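Local structure of sulfate transporter 4.1, chloroplastic (7LHV) at residues L99-V105 / S407-T411. The protein cotransports sulfate with protons across a membrane as a secondary active transporter of the SLC26/SulP family and may help regulate sulfate assimilation. Sequence-based numbering, arbitrary orientation.
Sequences LMAGITV and SGLIT
Ser407 meets segment 99-105 of helix 91-119 at Ala101 and Gly102. Its OG lies 3.8 Å from Ala101 CB and makes a weak hydrogen bond to Asp98 O. Its backbone O is 3.3 Å from Gly102 CA. This is a close helix-helix crossing at a glycine: Gly102 has no side chain, and its CA lies directly against Ser407 O and Ile410 CB. The axes of the two segments approach to 7.4 Å and cross at -44°, running in broadly the same direction. One turn on, Ile410 CB is 4.1 Å from Gly102 CA, and its CD1 is 4.0 Å from Leu99 CD1. The bond to CB of Leu99 leads away, but with CG anti to the backbone N (chi1 -172°) the chain turns back and CD1 reaches Ile410 CD1 and CG2. Thr411 OG1 is 3.0 Å from both Gly102 O and Ser407 O. The hydroxyl has a single proton and two carbonyl oxygens within reach, one on each helix. Val105 packs beside it, and its CG1 also touches Thr411 CG2. The buried contact joins helices 91-119 and 406-426, in parts of each predicted to span the membrane. Asn397 of helix 391-399 touches Ala101, Val105 and Ser407, while Leu409 packs on helix 125-141.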
ATOM      1  N   LEU A  99     -18.839  24.804 -32.739  1.00 76.54           N
ATOM      2  CA  LEU A  99     -19.850  24.134 -33.547  1.00 76.54           C
ATOM      3  C   LEU A  99     -19.224  23.044 -34.407  1.00 76.54           C
ATOM      4  O   LEU A  99     -19.737  21.918 -34.478  1.00 76.54           O
ATOM      5  CB  LEU A  99     -20.586  25.154 -34.415  1.00 76.54           C
ATOM      6  CG  LEU A  99     -21.804  24.656 -35.193  1.00 76.54           C
ATOM      7  CD1 LEU A  99     -22.965  24.379 -34.255  1.00 76.54           C
ATOM      8  CD2 LEU A  99     -22.203  25.661 -36.260  1.00 76.54           C
ATOM      9  N   MET A 100     -18.104  23.357 -35.063  1.00 76.48           N
ATOM     10  CA  MET A 100     -17.441  22.353 -35.886  1.00 76.48           C
ATOM     11  C   MET A 100     -16.954  21.183 -35.042  1.00 76.48           C
ATOM     12  O   MET A 100     -17.139  20.018 -35.419  1.00 76.48           O
ATOM     13  CB  MET A 100     -16.281  22.985 -36.654  1.00 76.48           C
ATOM     14  CG  MET A 100     -16.719  23.829 -37.838  1.00 76.48           C
ATOM     15  SD  MET A 100     -17.997  23.033 -38.833  1.00 76.48           S
ATOM     16  CE  MET A 100     -17.115  21.601 -39.451  1.00 76.48           C
ATOM     17  N   ALA A 101     -16.342  21.468 -33.889  1.00 70.01           N
ATOM     18  CA  ALA A 101     -15.847  20.399 -33.030  1.00 70.01           C
ATOM     19  C   ALA A 101     -16.987  19.534 -32.509  1.00 70.01           C
ATOM     20  O   ALA A 101     -16.865  18.306 -32.450  1.00 70.01           O
ATOM     21  CB  ALA A 101     -15.046  20.986 -31.871  1.00 70.01           C
ATOM     22  N   GLY A 102     -18.102  20.155 -32.124  1.00 66.42           N
ATOM     23  CA  GLY A 102     -19.231  19.387 -31.634  1.00 66.42           C
ATOM     24  C   GLY A 102     -19.838  18.499 -32.699  1.00 66.42           C
ATOM     25  O   GLY A 102     -20.153  17.335 -32.438  1.00 66.42           O
ATOM     26  N   ILE A 103     -20.006  19.026 -33.915  1.00 65.90           N
ATOM     27  CA  ILE A 103     -20.536  18.211 -35.005  1.00 65.90           C
ATOM     28  C   ILE A 103     -19.603  17.041 -35.289  1.00 65.90           C
ATOM     29  O   ILE A 103     -20.043  15.893 -35.445  1.00 65.90           O
ATOM     30  CB  ILE A 103     -20.760  19.074 -36.260  1.00 65.90           C
ATOM     31  CG1 ILE A 103     -21.985  19.970 -36.080  1.00 65.90           C
ATOM     32  CG2 ILE A 103     -20.919  18.200 -37.490  1.00 65.90           C
ATOM     33  CD1 ILE A 103     -22.151  20.999 -37.172  1.00 65.90           C
ATOM     34  N   THR A 104     -18.298  17.313 -35.344  1.00 65.66           N
ATOM     35  CA  THR A 104     -17.322  16.265 -35.621  1.00 65.66           C
ATOM     36  C   THR A 104     -17.355  15.179 -34.552  1.00 65.66           C
ATOM     37  O   THR A 104     -17.377  13.980 -34.863  1.00 65.66           O
ATOM     38  CB  THR A 104     -15.931  16.889 -35.718  1.00 65.66           C
ATOM     39  OG1 THR A 104     -15.894  17.807 -36.819  1.00 65.66           O
ATOM     40  CG2 THR A 104     -14.878  15.834 -35.919  1.00 65.66           C
ATOM     41  N   VAL A 105     -17.386  15.582 -33.281  1.00 61.87           N
ATOM     42  CA  VAL A 105     -17.373  14.611 -32.195  1.00 61.87           C
ATOM     43  C   VAL A 105     -18.669  13.810 -32.172  1.00 61.87           C
ATOM     44  O   VAL A 105     -18.652  12.602 -31.935  1.00 61.87           O
ATOM     45  CB  VAL A 105     -17.106  15.310 -30.852  1.00 61.87           C
ATOM     46  CG1 VAL A 105     -17.411  14.378 -29.696  1.00 61.87           C
ATOM     47  CG2 VAL A 105     -15.666  15.766 -30.785  1.00 61.87           C
ATOM     48  N   SER A 407     -18.702  22.769 -27.173  1.00 69.73           N
ATOM     49  CA  SER A 407     -18.508  21.649 -28.086  1.00 69.73           C
ATOM     50  C   SER A 407     -19.129  20.374 -27.539  1.00 69.73           C
ATOM     51  O   SER A 407     -19.594  19.527 -28.311  1.00 69.73           O
ATOM     52  CB  SER A 407     -17.020  21.436 -28.350  1.00 69.73           C
ATOM     53  OG  SER A 407     -16.404  22.637 -28.771  1.00 69.73           O
ATOM     54  N   GLY A 408     -19.135  20.207 -26.216  1.00 67.86           N
ATOM     55  CA  GLY A 408     -19.856  19.089 -25.634  1.00 67.86           C
ATOM     56  C   GLY A 408     -21.352  19.195 -25.860  1.00 67.86           C
ATOM     57  O   GLY A 408     -21.982  18.261 -26.362  1.00 67.86           O
ATOM     58  N   LEU A 409     -21.929  20.356 -25.532  1.00 66.68           N
ATOM     59  CA  LEU A 409     -23.375  20.527 -25.650  1.00 66.68           C
ATOM     60  C   LEU A 409     -23.846  20.219 -27.063  1.00 66.68           C
ATOM     61  O   LEU A 409     -24.772  19.423 -27.260  1.00 66.68           O
ATOM     62  CB  LEU A 409     -23.775  21.949 -25.260  1.00 66.68           C
ATOM     63  CG  LEU A 409     -23.903  22.266 -23.773  1.00 66.68           C
ATOM     64  CD1 LEU A 409     -24.241  23.732 -23.580  1.00 66.68           C
ATOM     65  CD2 LEU A 409     -24.951  21.383 -23.128  1.00 66.68           C
ATOM     66  N   ILE A 410     -23.189  20.815 -28.060  1.00 65.72           N
ATOM     67  CA  ILE A 410     -23.550  20.554 -29.449  1.00 65.72           C
ATOM     68  C   ILE A 410     -23.503  19.060 -29.728  1.00 65.72           C
ATOM     69  O   ILE A 410     -24.440  18.489 -30.300  1.00 65.72           O
ATOM     70  CB  ILE A 410     -22.625  21.334 -30.400  1.00 65.72           C
ATOM     71  CG1 ILE A 410     -22.685  22.831 -30.092  1.00 65.72           C
ATOM     72  CG2 ILE A 410     -23.004  21.066 -31.845  1.00 65.72           C
ATOM     73  CD1 ILE A 410     -23.998  23.476 -30.465  1.00 65.72           C
ATOM     74  N   THR A 411     -22.435  18.397 -29.277  1.00 63.43           N
ATOM     75  CA  THR A 411     -22.343  16.952 -29.441  1.00 63.43           C
ATOM     76  C   THR A 411     -23.574  16.275 -28.865  1.00 63.43           C
ATOM     77  O   THR A 411     -24.247  15.494 -29.549  1.00 63.43           O
ATOM     78  CB  THR A 411     -21.076  16.424 -28.767  1.00 63.43           C
ATOM     79  OG1 THR A 411     -19.929  16.797 -29.539  1.00 63.43           O
ATOM     80  CG2 THR A 411     -21.131  14.915 -28.642  1.00 63.43           C
TER